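Local structure of precorrin-8x Methyl Mutase (Thermus thermophilus, 1V9C) at residues E11-V16 against V32-I37; T111-A116 against A136-L141; A58-I63 against H198-L203. The protein probably catalyses the methyl-group migration that turns precorrin-8X into hydrogenobyrinate on the way to adenosylcobalamin. All coordinates share one frame; numbering follows the deposited sequence.

Interaction 1. Residues E11-V16 against V32-I37; sequences ESFRIV and VVRRMI. With SO4 (sulfate ion), chain E; SO4 (sulfate ion), chain F.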
ATOM      1  N   GLU B  11     -16.227  -3.718 -13.542  1.00 48.74           N
ATOM      2  CA  GLU B  11     -15.616  -3.723 -14.865  1.00 43.33           C
ATOM      3  C   GLU B  11     -14.156  -4.123 -14.739  1.00 44.13           C
ATOM      4  O   GLU B  11     -13.686  -5.031 -15.423  1.00 47.36           O
ATOM      5  CB  GLU B  11     -15.683  -2.340 -15.495  1.00 44.24           C
ATOM      6  CG  GLU B  11     -15.016  -2.241 -16.867  1.00 48.42           C
ATOM      7  CD  GLU B  11     -14.800  -0.803 -17.318  1.00 52.24           C
ATOM      8  OE1 GLU B  11     -14.686  -0.563 -18.539  1.00 47.64           O
ATOM      9  OE2 GLU B  11     -14.727   0.092 -16.450  1.00 58.43           O
ATOM     10  N   SER B  12     -13.443  -3.433 -13.856  1.00 40.04           N
ATOM     11  CA  SER B  12     -12.036  -3.712 -13.632  1.00 38.44           C
ATOM     12  C   SER B  12     -11.752  -5.157 -13.243  1.00 33.71           C
ATOM     13  O   SER B  12     -10.702  -5.683 -13.593  1.00 32.86           O
ATOM     14  CB  SER B  12     -11.472  -2.778 -12.567  1.00 35.91           C
ATOM     15  OG  SER B  12     -11.036  -1.572 -13.156  1.00 44.38           O
ATOM     16  N   PHE B  13     -12.668  -5.776 -12.497  1.00 31.60           N
ATOM     17  CA  PHE B  13     -12.509  -7.167 -12.086  1.00 29.61           C
ATOM     18  C   PHE B  13     -12.661  -8.059 -13.313  1.00 33.47           C
ATOM     19  O   PHE B  13     -11.967  -9.067 -13.449  1.00 35.21           O
ATOM     20  CB  PHE B  13     -13.559  -7.560 -11.054  1.00 24.05           C
ATOM     21  CG  PHE B  13     -13.252  -7.097  -9.653  1.00 37.05           C
ATOM     22  CD1 PHE B  13     -14.274  -6.973  -8.713  1.00 38.72           C
ATOM     23  CD2 PHE B  13     -11.957  -6.776  -9.274  1.00 31.49           C
ATOM     24  CE1 PHE B  13     -14.004  -6.528  -7.421  1.00 44.31           C
ATOM     25  CE2 PHE B  13     -11.676  -6.330  -7.987  1.00 36.34           C
ATOM     26  CZ  PHE B  13     -12.695  -6.204  -7.059  1.00 36.89           C
ATOM     27  N   ARG B  14     -13.590  -7.688 -14.185  1.00 34.42           N
ATOM     28  CA  ARG B  14     -13.831  -8.407 -15.426  1.00 38.23           C
ATOM     29  C   ARG B  14     -12.535  -8.466 -16.205  1.00 38.52           C
ATOM     30  O   ARG B  14     -12.091  -9.537 -16.615  1.00 39.45           O
ATOM     31  CB  ARG B  14     -14.863  -7.681 -16.290  1.00 41.65           C
ATOM     32  CG  ARG B  14     -16.253  -8.282 -16.260  1.00 46.12           C
ATOM     33  CD  ARG B  14     -17.029  -7.919 -17.527  1.00 46.06           C
ATOM     34  NE  ARG B  14     -17.457  -6.524 -17.573  1.00 50.33           N
ATOM     35  CZ  ARG B  14     -18.203  -5.935 -16.643  1.00 50.20           C
ATOM     36  NH1 ARG B  14     -18.605  -6.614 -15.576  1.00 54.28           N
ATOM     37  NH2 ARG B  14     -18.571  -4.672 -16.787  1.00 46.62           N
ATOM     38  N   ILE B  15     -11.947  -7.289 -16.406  1.00 37.30           N
ATOM     39  CA  ILE B  15     -10.705  -7.135 -17.153  1.00 35.43           C
ATOM     40  C   ILE B  15      -9.584  -8.030 -16.633  1.00 37.44           C
ATOM     41  O   ILE B  15      -8.829  -8.601 -17.416  1.00 37.67           O
ATOM     42  CB  ILE B  15     -10.242  -5.662 -17.139  1.00 35.12           C
ATOM     43  CG1 ILE B  15     -11.276  -4.807 -17.881  1.00 32.31           C
ATOM     44  CG2 ILE B  15      -8.828  -5.538 -17.726  1.00 25.76           C
ATOM     45  CD1 ILE B  15     -10.873  -3.364 -18.083  1.00 33.09           C
ATOM     46  N   VAL B  16      -9.471  -8.156 -15.319  1.00 34.55           N
ATOM     47  CA  VAL B  16      -8.434  -9.008 -14.773  1.00 29.84           C
ATOM     48  C   VAL B  16      -8.754 -10.473 -15.083  1.00 31.72           C
ATOM     49  O   VAL B  16      -7.858 -11.260 -15.362  1.00 27.77           O
ATOM     50  CB  VAL B  16      -8.305  -8.878 -13.270  1.00 24.29           C
ATOM     51  CG1 VAL B  16      -7.325  -9.930 -12.768  1.00 26.02           C
ATOM     52  CG2 VAL B  16      -7.839  -7.485 -12.891  1.00 22.77           C
ATOM     53  N   VAL B  32      -9.585 -14.161  -4.334  1.00 26.04           N
ATOM     54  CA  VAL B  32      -8.552 -13.519  -3.539  1.00 22.09           C
ATOM     55  C   VAL B  32      -7.394 -13.081  -4.430  1.00 22.61           C
ATOM     56  O   VAL B  32      -6.905 -11.957  -4.321  1.00 22.96           O
ATOM     57  CB  VAL B  32      -8.044 -14.483  -2.448  1.00 23.25           C
ATOM     58  CG1 VAL B  32      -6.833 -13.905  -1.739  1.00 21.34           C
ATOM     59  CG2 VAL B  32      -9.172 -14.764  -1.462  1.00 18.93           C
ATOM     60  N   VAL B  33      -6.976 -13.969  -5.331  1.00 23.28           N
ATOM     61  CA  VAL B  33      -5.853 -13.681  -6.215  1.00 19.85           C
ATOM     62  C   VAL B  33      -6.195 -12.583  -7.208  1.00 18.06           C
ATOM     63  O   VAL B  33      -5.355 -11.744  -7.522  1.00 20.41           O
ATOM     64  CB  VAL B  33      -5.388 -14.944  -6.991  1.00 21.43           C
ATOM     65  CG1 VAL B  33      -4.187 -14.614  -7.846  1.00 17.09           C
ATOM     66  CG2 VAL B  33      -5.017 -16.069  -6.005  1.00 20.72           C
ATOM     67  N   ARG B  34      -7.434 -12.607  -7.685  1.00 18.05           N
ATOM     68  CA  ARG B  34      -7.947 -11.628  -8.628  1.00 17.86           C
ATOM     69  C   ARG B  34      -7.843 -10.243  -7.995  1.00 18.80           C
ATOM     70  O   ARG B  34      -7.321  -9.312  -8.600  1.00 22.08           O
ATOM     71  CB  ARG B  34      -9.416 -11.938  -8.947  1.00 16.72           C
ATOM     72  CG  ARG B  34     -10.061 -10.989  -9.943  1.00 19.16           C
ATOM     73  CD  ARG B  34     -11.576 -10.939  -9.769  1.00 27.92           C
ATOM     74  NE  ARG B  34     -12.272 -12.148 -10.193  1.00 28.74           N
ATOM     75  CZ  ARG B  34     -13.305 -12.680  -9.541  1.00 37.52           C
ATOM     76  NH1 ARG B  34     -13.750 -12.111  -8.427  1.00 35.40           N
ATOM     77  NH2 ARG B  34     -13.910 -13.764 -10.013  1.00 37.14           N
ATOM     78  N   ARG B  35      -8.337 -10.129  -6.762  1.00 18.93           N
ATOM     79  CA  ARG B  35      -8.319  -8.873  -6.027  1.00 18.80           C
ATOM     80  C   ARG B  35      -6.897  -8.353  -5.815  1.00 15.59           C
ATOM     81  O   ARG B  35      -6.633  -7.169  -5.946  1.00 18.52           O
ATOM     82  CB  ARG B  35      -9.024  -9.054  -4.683  1.00 19.88           C
ATOM     83  CG  ARG B  35      -9.287  -7.759  -3.990  1.00 22.70           C
ATOM     84  CD  ARG B  35     -10.741  -7.644  -3.650  1.00 26.64           C
ATOM     85  NE  ARG B  35     -11.107  -6.272  -3.321  1.00 28.61           N
ATOM     86  CZ  ARG B  35     -12.358  -5.864  -3.151  1.00 24.27           C
ATOM     87  NH1 ARG B  35     -13.360  -6.724  -3.277  1.00 24.12           N
ATOM     88  NH2 ARG B  35     -12.607  -4.598  -2.868  1.00 22.18           N
ATOM     89  N   MET B  36      -5.974  -9.257  -5.516  1.00 19.95           N
ATOM     90  CA  MET B  36      -4.597  -8.862  -5.302  1.00 14.81           C
ATOM     91  C   MET B  36      -3.970  -8.331  -6.592  1.00 16.82           C
ATOM     92  O   MET B  36      -3.159  -7.406  -6.544  1.00 11.57           O
ATOM     93  CB  MET B  36      -3.794 -10.049  -4.770  1.00 18.58           C
ATOM     94  CG  MET B  36      -4.347 -10.601  -3.481  1.00 21.49           C
ATOM     95  SD  MET B  36      -3.697 -12.199  -2.984  1.00 27.95           S
ATOM     96  CE  MET B  36      -1.970 -11.839  -2.843  1.00 22.53           C
ATOM     97  N   ILE B  37      -4.350  -8.925  -7.733  1.00 18.26           N
ATOM     98  CA  ILE B  37      -3.834  -8.517  -9.049  1.00 16.66           C
ATOM     99  C   ILE B  37      -4.488  -7.181  -9.429  1.00 10.74           C
ATOM    100  O   ILE B  37      -3.850  -6.288  -9.948  1.00 12.80           O
ATOM    101  CB  ILE B  37      -4.183  -9.567 -10.153  1.00 21.20           C
ATOM    102  CG1 ILE B  37      -3.470 -10.895  -9.854  1.00 26.19           C
ATOM    103  CG2 ILE B  37      -3.805  -9.021 -11.523  1.00 17.88           C
ATOM    104  CD1 ILE B  37      -3.650 -11.964 -10.911  1.00 18.05           C
TER
HETATM  105  S   SO4 E1003      -9.067  -3.161  -2.835  1.00 47.82           S
HETATM  106  O1  SO4 E1003      -8.422  -2.621  -1.623  1.00 53.58           O
HETATM  107  O2  SO4 E1003     -10.502  -2.842  -2.840  1.00 47.68           O
HETATM  108  O3  SO4 E1003      -8.912  -4.621  -2.846  1.00 56.74           O
HETATM  109  O4  SO4 E1003      -8.427  -2.574  -4.027  1.00 49.60           O
HETATM  110  S   SO4 F1004     -16.335  -5.018  -2.470  1.00 41.80           S
HETATM  111  O1  SO4 F1004     -15.204  -4.720  -1.579  1.00 42.45           O
HETATM  112  O2  SO4 F1004     -17.585  -5.087  -1.690  1.00 46.87           O
HETATM  113  O3  SO4 F1004     -16.094  -6.303  -3.147  1.00 41.37           O
HETATM  114  O4  SO4 F1004     -16.450  -3.958  -3.485  1.00 44.10           O
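V16 carries the apolar end of this contact: its CG1 branch meets I37 CG2 of helix 30-40 at 3.8 Å. The same methyl, V16 CG1, also lies 4.1 Å from R34 CG, where the arginine's aliphatic stem crosses it. One turn earlier, F13 CB rests 4.1 Å from R34 CD, the two side chains crossing at about a right angle. R34 leaves its helix extended and bends only at its third torsion (chi3 -71°); the stem packs on F13 and V16 while the guanidinium is held by salt bridges to D17 and D210. R35 swings to the far end of F13. Its chain kinks at the second torsion (chi2 126°), which brings F13 CZ over one face of the guanidinium, toward the rim and 3.9 Å from R35 NH1. The planes stand 60° apart, so this is a tilted touch, not a stack; the ring also meets H38 edge to face. The edges of the R35 guanidinium serve two sulfates. NE and NH2 grip one as a two-pronged pair, each on its own oxygen, with R35 NH2 2.7 Å from O2 of SO4 (chain E) and nearly straight; NH1 and NH2 take the other, with R35 NH1 2.8 Å from O3 of SO4 (chain F) but NH2 more bent. Four bonds thus fix the group's rotation. H198 and R202 add a bond to each sulfate. The ions probably come from the crystallisation liquor, but the site is consistent with an anion-binding pocket, walled by helices 30-40 and 190-205 and bordered by F13.

Interaction 2. Residues T111-A116 against A136-L141; sequences TRAEAA and APTFLL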
ATOM      1  N   THR B 111      13.740  -5.292  19.604  1.00 85.02           N
ATOM      2  CA  THR B 111      12.827  -5.586  18.508  1.00 83.09           C
ATOM      3  C   THR B 111      11.411  -5.157  18.858  1.00 82.00           C
ATOM      4  O   THR B 111      10.824  -5.647  19.824  1.00 82.19           O
ATOM      5  CB  THR B 111      12.799  -7.087  18.188  1.00 83.82           C
ATOM      6  OG1 THR B 111      14.120  -7.536  17.867  1.00 85.48           O
ATOM      7  CG2 THR B 111      11.878  -7.359  17.008  1.00 84.75           C
ATOM      8  N   ARG B 112      10.870  -4.240  18.065  1.00 79.06           N
ATOM      9  CA  ARG B 112       9.515  -3.753  18.276  1.00 76.41           C
ATOM     10  C   ARG B 112       8.550  -4.809  17.732  1.00 74.44           C
ATOM     11  O   ARG B 112       7.343  -4.759  17.971  1.00 72.22           O
ATOM     12  CB  ARG B 112       9.313  -2.429  17.534  1.00 77.11           C
ATOM     13  CG  ARG B 112       8.205  -1.575  18.107  1.00 81.56           C
ATOM     14  CD  ARG B 112       7.853  -0.408  17.204  1.00 84.07           C
ATOM     15  NE  ARG B 112       8.998   0.433  16.881  1.00 87.37           N
ATOM     16  CZ  ARG B 112       8.907   1.594  16.240  1.00 90.89           C
ATOM     17  NH1 ARG B 112       7.721   2.053  15.859  1.00 91.15           N
ATOM     18  NH2 ARG B 112       9.999   2.299  15.976  1.00 91.70           N
ATOM     19  N   ALA B 113       9.104  -5.767  16.995  1.00 72.61           N
ATOM     20  CA  ALA B 113       8.318  -6.842  16.404  1.00 70.92           C
ATOM     21  C   ALA B 113       8.086  -7.922  17.444  1.00 68.56           C
ATOM     22  O   ALA B 113       7.099  -8.657  17.385  1.00 66.55           O
ATOM     23  CB  ALA B 113       9.049  -7.425  15.195  1.00 70.98           C
ATOM     24  N   GLU B 114       9.012  -8.017  18.391  1.00 66.79           N
ATOM     25  CA  GLU B 114       8.912  -8.996  19.462  1.00 66.10           C
ATOM     26  C   GLU B 114       7.890  -8.497  20.470  1.00 62.84           C
ATOM     27  O   GLU B 114       7.020  -9.243  20.914  1.00 61.88           O
ATOM     28  CB  GLU B 114      10.274  -9.186  20.135  1.00 70.03           C
ATOM     29  CG  GLU B 114      11.283  -9.951  19.288  1.00 73.87           C
ATOM     30  CD  GLU B 114      10.895 -11.409  19.086  1.00 78.29           C
ATOM     31  OE1 GLU B 114      11.624 -12.126  18.366  1.00 79.25           O
ATOM     32  OE2 GLU B 114       9.866 -11.842  19.648  1.00 80.72           O
ATOM     33  N   ALA B 115       8.004  -7.224  20.822  1.00 60.16           N
ATOM     34  CA  ALA B 115       7.086  -6.613  21.761  1.00 56.93           C
ATOM     35  C   ALA B 115       5.674  -6.794  21.236  1.00 56.22           C
ATOM     36  O   ALA B 115       4.762  -7.128  21.994  1.00 56.43           O
ATOM     37  CB  ALA B 115       7.406  -5.130  21.916  1.00 57.47           C
ATOM     38  N   ALA B 116       5.505  -6.583  19.931  1.00 54.37           N
ATOM     39  CA  ALA B 116       4.199  -6.704  19.285  1.00 51.78           C
ATOM     40  C   ALA B 116       3.545  -8.064  19.515  1.00 49.83           C
ATOM     41  O   ALA B 116       2.418  -8.138  19.995  1.00 49.27           O
ATOM     42  CB  ALA B 116       4.330  -6.430  17.792  1.00 53.62           C
ATOM     43  N   ALA B 136       6.780  -6.340   8.037  1.00 32.37           N
ATOM     44  CA  ALA B 136       7.831  -6.734   8.978  1.00 35.21           C
ATOM     45  C   ALA B 136       8.110  -8.225   9.040  1.00 34.40           C
ATOM     46  O   ALA B 136       7.414  -8.956   9.735  1.00 33.44           O
ATOM     47  CB  ALA B 136       7.490  -6.220  10.374  1.00 35.65           C
ATOM     48  N   PRO B 137       9.139  -8.691   8.307  1.00 37.09           N
ATOM     49  CA  PRO B 137       9.542 -10.103   8.259  1.00 37.23           C
ATOM     50  C   PRO B 137       9.879 -10.653   9.648  1.00 37.64           C
ATOM     51  O   PRO B 137       9.500 -11.774   9.989  1.00 38.63           O
ATOM     52  CB  PRO B 137      10.778 -10.087   7.356  1.00 38.13           C
ATOM     53  CG  PRO B 137      10.538  -8.919   6.467  1.00 41.03           C
ATOM     54  CD  PRO B 137      10.005  -7.880   7.434  1.00 39.83           C
ATOM     55  N   THR B 138      10.606  -9.865  10.436  1.00 37.28           N
ATOM     56  CA  THR B 138      10.991 -10.299  11.772  1.00 41.25           C
ATOM     57  C   THR B 138       9.735 -10.477  12.620  1.00 41.56           C
ATOM     58  O   THR B 138       9.730 -11.208  13.608  1.00 43.50           O
ATOM     59  CB  THR B 138      11.935  -9.280  12.462  1.00 39.85           C
ATOM     60  OG1 THR B 138      11.215  -8.084  12.763  1.00 47.40           O
ATOM     61  CG2 THR B 138      13.108  -8.937  11.556  1.00 41.42           C
ATOM     62  N   PHE B 139       8.662  -9.802  12.230  1.00 39.07           N
ATOM     63  CA  PHE B 139       7.418  -9.936  12.962  1.00 40.02           C
ATOM     64  C   PHE B 139       6.836 -11.321  12.665  1.00 37.18           C
ATOM     65  O   PHE B 139       6.371 -12.017  13.560  1.00 37.75           O
ATOM     66  CB  PHE B 139       6.425  -8.852  12.538  1.00 41.07           C
ATOM     67  CG  PHE B 139       5.065  -9.002  13.161  1.00 39.96           C
ATOM     68  CD1 PHE B 139       4.878  -8.766  14.517  1.00 35.11           C
ATOM     69  CD2 PHE B 139       3.976  -9.402  12.394  1.00 39.30           C
ATOM     70  CE1 PHE B 139       3.627  -8.925  15.105  1.00 37.72           C
ATOM     71  CE2 PHE B 139       2.712  -9.566  12.975  1.00 41.94           C
ATOM     72  CZ  PHE B 139       2.538  -9.327  14.332  1.00 36.26           C
ATOM     73  N   LEU B 140       6.880 -11.714  11.398  1.00 34.15           N
ATOM     74  CA  LEU B 140       6.350 -13.006  10.969  1.00 34.74           C
ATOM     75  C   LEU B 140       7.160 -14.162  11.564  1.00 35.49           C
ATOM     76  O   LEU B 140       6.637 -15.248  11.788  1.00 30.75           O
ATOM     77  CB  LEU B 140       6.364 -13.092   9.442  1.00 29.64           C
ATOM     78  CG  LEU B 140       5.713 -14.341   8.849  1.00 30.37           C
ATOM     79  CD1 LEU B 140       4.269 -14.454   9.345  1.00 32.31           C
ATOM     80  CD2 LEU B 140       5.752 -14.252   7.334  1.00 27.73           C
ATOM     81  N   LEU B 141       8.442 -13.916  11.807  1.00 38.13           N
ATOM     82  CA  LEU B 141       9.309 -14.922  12.405  1.00 39.42           C
ATOM     83  C   LEU B 141       8.990 -15.050  13.890  1.00 40.07           C
ATOM     84  O   LEU B 141       8.888 -16.154  14.409  1.00 43.78           O
ATOM     85  CB  LEU B 141      10.772 -14.536  12.225  1.00 37.17           C
ATOM     86  CG  LEU B 141      11.337 -14.848  10.850  1.00 34.79           C
ATOM     87  CD1 LEU B 141      12.773 -14.370  10.783  1.00 40.24           C
ATOM     88  CD2 LEU B 141      11.250 -16.343  10.587  1.00 33.28           C
TER
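F139 has CG anti to the backbone N (chi1 175°), a torsion that carries the ring alongside A113 and A116, and the CD1-CE1 side of the phenyl meets helix 112-122. In T138 the OG1 sits between the backbone N and the carbonyl carbon (chi1 69°), and that puts T138 OG1 3.3 Å from A113 CB. A113 is therefore wedged between two consecutive residues, with A113 CB 4.0 Å from F139 CB and the two CA atoms of A113 and F139 only 4.7 Å apart. Its carbonyl oxygen lies at the edge of the ring, near the ring plane, with A113 O 3.6 Å from F139 CD1. One turn on, A116 CB reaches F139 CE1 at 3.7 Å, approaching obliquely. These are neighbouring helices of a doubly wound alpha/beta fold, joined in the chain by strand 130-133, whose V131 and V133 pack against the F139 ring. The short axes cross at 41°, and the small A113 and A116 are consistent with their close approach of 8.5 Å. Losing the ring to an alanine here would probably open a gap between A116 and the sheet and leave V131 and V133 without their aromatic cover. At the start of the second helix, A136 occupies the N-cap position; its carbonyl oxygen accepts from both F139 N and L140 N, while its own N is bonded to D72.

Interaction 3. Residues A58-I63 against H198-L203; sequences AGLKAI and HALIRL. With SO4 (sulfate ion), chain F; SO4 (sulfate ion), chain E.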
ATOM      1  N   ALA B  58     -11.107 -20.906   6.416  1.00 37.79           N
ATOM      2  CA  ALA B  58     -10.707 -20.530   7.766  1.00 38.17           C
ATOM      3  C   ALA B  58     -10.855 -19.013   7.912  1.00 36.71           C
ATOM      4  O   ALA B  58     -11.182 -18.505   8.984  1.00 38.90           O
ATOM      5  CB  ALA B  58      -9.265 -20.950   8.015  1.00 40.74           C
ATOM      6  N   GLY B  59     -10.614 -18.298   6.817  1.00 35.36           N
ATOM      7  CA  GLY B  59     -10.728 -16.854   6.842  1.00 33.38           C
ATOM      8  C   GLY B  59     -12.160 -16.363   6.922  1.00 31.85           C
ATOM      9  O   GLY B  59     -12.466 -15.474   7.713  1.00 34.13           O
ATOM     10  N   LEU B  60     -13.042 -16.930   6.108  1.00 34.47           N
ATOM     11  CA  LEU B  60     -14.449 -16.520   6.119  1.00 36.43           C
ATOM     12  C   LEU B  60     -15.053 -16.755   7.499  1.00 38.30           C
ATOM     13  O   LEU B  60     -15.722 -15.884   8.066  1.00 40.38           O
ATOM     14  CB  LEU B  60     -15.246 -17.308   5.077  1.00 36.99           C
ATOM     15  CG  LEU B  60     -14.638 -17.427   3.675  1.00 34.80           C
ATOM     16  CD1 LEU B  60     -15.710 -17.851   2.708  1.00 36.07           C
ATOM     17  CD2 LEU B  60     -14.042 -16.094   3.244  1.00 36.44           C
ATOM     18  N   LYS B  61     -14.813 -17.952   8.019  1.00 38.02           N
ATOM     19  CA  LYS B  61     -15.297 -18.349   9.330  1.00 42.16           C
ATOM     20  C   LYS B  61     -14.874 -17.327  10.388  1.00 39.39           C
ATOM     21  O   LYS B  61     -15.695 -16.876  11.190  1.00 39.53           O
ATOM     22  CB  LYS B  61     -14.750 -19.742   9.664  1.00 44.76           C
ATOM     23  CG  LYS B  61     -14.547 -20.034  11.144  1.00 54.16           C
ATOM     24  CD  LYS B  61     -15.851 -20.285  11.899  1.00 56.89           C
ATOM     25  CE  LYS B  61     -15.554 -20.665  13.350  1.00 55.41           C
ATOM     26  NZ  LYS B  61     -16.769 -21.073  14.106  1.00 57.65           N
ATOM     27  N   ALA B  62     -13.597 -16.951  10.382  1.00 36.60           N
ATOM     28  CA  ALA B  62     -13.108 -15.982  11.355  1.00 32.86           C
ATOM     29  C   ALA B  62     -13.770 -14.633  11.114  1.00 33.35           C
ATOM     30  O   ALA B  62     -14.199 -13.954  12.050  1.00 31.82           O
ATOM     31  CB  ALA B  62     -11.605 -15.857  11.251  1.00 35.28           C
ATOM     32  N   ILE B  63     -13.854 -14.240   9.851  1.00 33.60           N
ATOM     33  CA  ILE B  63     -14.484 -12.972   9.516  1.00 36.17           C
ATOM     34  C   ILE B  63     -15.886 -12.924  10.122  1.00 35.31           C
ATOM     35  O   ILE B  63     -16.247 -11.971  10.807  1.00 39.34           O
ATOM     36  CB  ILE B  63     -14.587 -12.797   7.993  1.00 35.22           C
ATOM     37  CG1 ILE B  63     -13.198 -12.585   7.400  1.00 38.59           C
ATOM     38  CG2 ILE B  63     -15.472 -11.633   7.666  1.00 32.57           C
ATOM     39  CD1 ILE B  63     -13.175 -12.722   5.907  1.00 48.94           C
ATOM     40  N   HIS B 198      -9.991  -7.601   1.927  1.00 22.07           N
ATOM     41  CA  HIS B 198     -11.233  -7.158   1.317  1.00 20.85           C
ATOM     42  C   HIS B 198     -11.888  -8.304   0.555  1.00 20.04           C
ATOM     43  O   HIS B 198     -13.102  -8.459   0.586  1.00 20.01           O
ATOM     44  CB  HIS B 198     -10.986  -5.961   0.404  1.00 23.71           C
ATOM     45  CG  HIS B 198     -10.851  -4.665   1.145  1.00 25.30           C
ATOM     46  ND1 HIS B 198     -10.120  -3.600   0.665  1.00 22.03           N
ATOM     47  CD2 HIS B 198     -11.351  -4.267   2.339  1.00 23.38           C
ATOM     48  CE1 HIS B 198     -10.168  -2.605   1.529  1.00 22.54           C
ATOM     49  NE2 HIS B 198     -10.907  -2.984   2.556  1.00 30.66           N
ATOM     50  N   ALA B 199     -11.082  -9.135  -0.095  1.00 20.53           N
ATOM     51  CA  ALA B 199     -11.633 -10.258  -0.840  1.00 22.72           C
ATOM     52  C   ALA B 199     -12.276 -11.245   0.118  1.00 23.69           C
ATOM     53  O   ALA B 199     -13.326 -11.801  -0.179  1.00 29.73           O
ATOM     54  CB  ALA B 199     -10.547 -10.948  -1.647  1.00 18.05           C
ATOM     55  N   LEU B 200     -11.649 -11.461   1.270  1.00 24.45           N
ATOM     56  CA  LEU B 200     -12.194 -12.398   2.244  1.00 24.81           C
ATOM     57  C   LEU B 200     -13.514 -11.910   2.790  1.00 24.95           C
ATOM     58  O   LEU B 200     -14.455 -12.686   2.915  1.00 25.47           O
ATOM     59  CB  LEU B 200     -11.202 -12.642   3.383  1.00 25.76           C
ATOM     60  CG  LEU B 200      -9.994 -13.462   2.912  1.00 25.15           C
ATOM     61  CD1 LEU B 200      -8.992 -13.663   4.041  1.00 25.81           C
ATOM     62  CD2 LEU B 200     -10.492 -14.784   2.368  1.00 21.18           C
ATOM     63  N   ILE B 201     -13.586 -10.619   3.102  1.00 27.08           N
ATOM     64  CA  ILE B 201     -14.811 -10.044   3.616  1.00 28.38           C
ATOM     65  C   ILE B 201     -15.952 -10.160   2.611  1.00 30.70           C
ATOM     66  O   ILE B 201     -17.057 -10.563   2.974  1.00 32.02           O
ATOM     67  CB  ILE B 201     -14.624  -8.569   3.982  1.00 29.51           C
ATOM     68  CG1 ILE B 201     -13.758  -8.456   5.240  1.00 32.96           C
ATOM     69  CG2 ILE B 201     -15.982  -7.912   4.190  1.00 28.34           C
ATOM     70  CD1 ILE B 201     -13.474  -7.020   5.680  1.00 34.62           C
ATOM     71  N   ARG B 202     -15.686  -9.807   1.354  1.00 30.31           N
ATOM     72  CA  ARG B 202     -16.714  -9.876   0.315  1.00 31.47           C
ATOM     73  C   ARG B 202     -17.225 -11.306   0.107  1.00 33.38           C
ATOM     74  O   ARG B 202     -18.409 -11.510  -0.112  1.00 34.53           O
ATOM     75  CB  ARG B 202     -16.175  -9.335  -1.008  1.00 29.65           C
ATOM     76  CG  ARG B 202     -17.150  -9.439  -2.173  1.00 35.91           C
ATOM     77  CD  ARG B 202     -18.333  -8.509  -1.976  1.00 45.58           C
ATOM     78  NE  ARG B 202     -19.287  -8.580  -3.081  1.00 58.02           N
ATOM     79  CZ  ARG B 202     -19.010  -8.267  -4.347  1.00 63.06           C
ATOM     80  NH1 ARG B 202     -17.798  -7.855  -4.693  1.00 63.04           N
ATOM     81  NH2 ARG B 202     -19.955  -8.367  -5.272  1.00 66.92           N
ATOM     82  N   LEU B 203     -16.326 -12.285   0.161  1.00 35.33           N
ATOM     83  CA  LEU B 203     -16.714 -13.684  -0.014  1.00 39.81           C
ATOM     84  C   LEU B 203     -17.585 -14.095   1.160  1.00 39.08           C
ATOM     85  O   LEU B 203     -18.560 -14.816   0.999  1.00 43.29           O
ATOM     86  CB  LEU B 203     -15.480 -14.597  -0.054  1.00 37.71           C
ATOM     87  CG  LEU B 203     -14.806 -14.920  -1.386  1.00 40.34           C
ATOM     88  CD1 LEU B 203     -13.470 -15.609  -1.127  1.00 34.53           C
ATOM     89  CD2 LEU B 203     -15.717 -15.805  -2.216  1.00 39.57           C
TER
HETATM   90  S   SO4 F1004     -16.335  -5.018  -2.470  1.00 41.80           S
HETATM   91  O1  SO4 F1004     -15.204  -4.720  -1.579  1.00 42.45           O
HETATM   92  O2  SO4 F1004     -17.585  -5.087  -1.690  1.00 46.87           O
HETATM   93  O3  SO4 F1004     -16.094  -6.303  -3.147  1.00 41.37           O
HETATM   94  O4  SO4 F1004     -16.450  -3.958  -3.485  1.00 44.10           O
HETATM   95  S   SO4 E1003      -9.067  -3.161  -2.835  1.00 47.82           S
HETATM   96  O1  SO4 E1003      -8.422  -2.621  -1.623  1.00 53.58           O
HETATM   97  O2  SO4 E1003     -10.502  -2.842  -2.840  1.00 47.68           O
HETATM   98  O3  SO4 E1003      -8.912  -4.621  -2.846  1.00 56.74           O
HETATM   99  O4  SO4 E1003      -8.427  -2.574  -4.027  1.00 49.60           O
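The methyls of L60 and I63 carry helix 55-65 across L200. G59 begins the approach, and a side chain there would probably crowd L200 CD1. L60 comes next. With CG anti to its carbonyl carbon (chi1 -47°), it turns its CD2 methyl across helix 190-205, where L60 CD2 sits 3.4 Å from L200 O. The same methyl bridges two side chains a turn apart, meeting L200 CD2 and L203 CB, each 3.9 Å from L60 CD2. After one more turn I63 points directly at the partner helix. Its CD1 packs over L200 CB, and its other branch, I63 CG2, lies 4.3 Å from I201 CG1. The helices cross at 72°; the side chains that meet are all aliphatic, with methyls also against backbone atoms. H198 and R202 point away from this crossing and bind the sulfates: H198 ND1 bonds O1 of SO4 (chain E) in the plane of its ring, and R202 NH1 holds the second ion while its NE pairs with D206. I63 also leans on F88 of helix 82-88 and I130 of strand 130-133, I201 packs on L87, and L200 meets V32, so the crossing touches that strand, helix 82-88 and helix 30-40.

Interactions 1 and 3 are neighbours, their centres about 17 Å apart, and helices 30-40 and 190-205 join them: V32 packs on A199 and L200, R35 on H198 and A199. Both border the same two sulfates, so the crossing at 58-63 backs a helix whose H198 and R202 help bind what R35 grips. Interaction 3 is the more central and wholly buried, its meeting side chains all aliphatic. Interaction 1 is mostly buried too but lies farther out, mixes valine and phenylalanine with arginine stems, and its V16 and I15 touch F163 of the second subunit. Interaction 2 stands apart from interaction 3, across the chain's centre, still largely buried but with the exposed T111 at its rim.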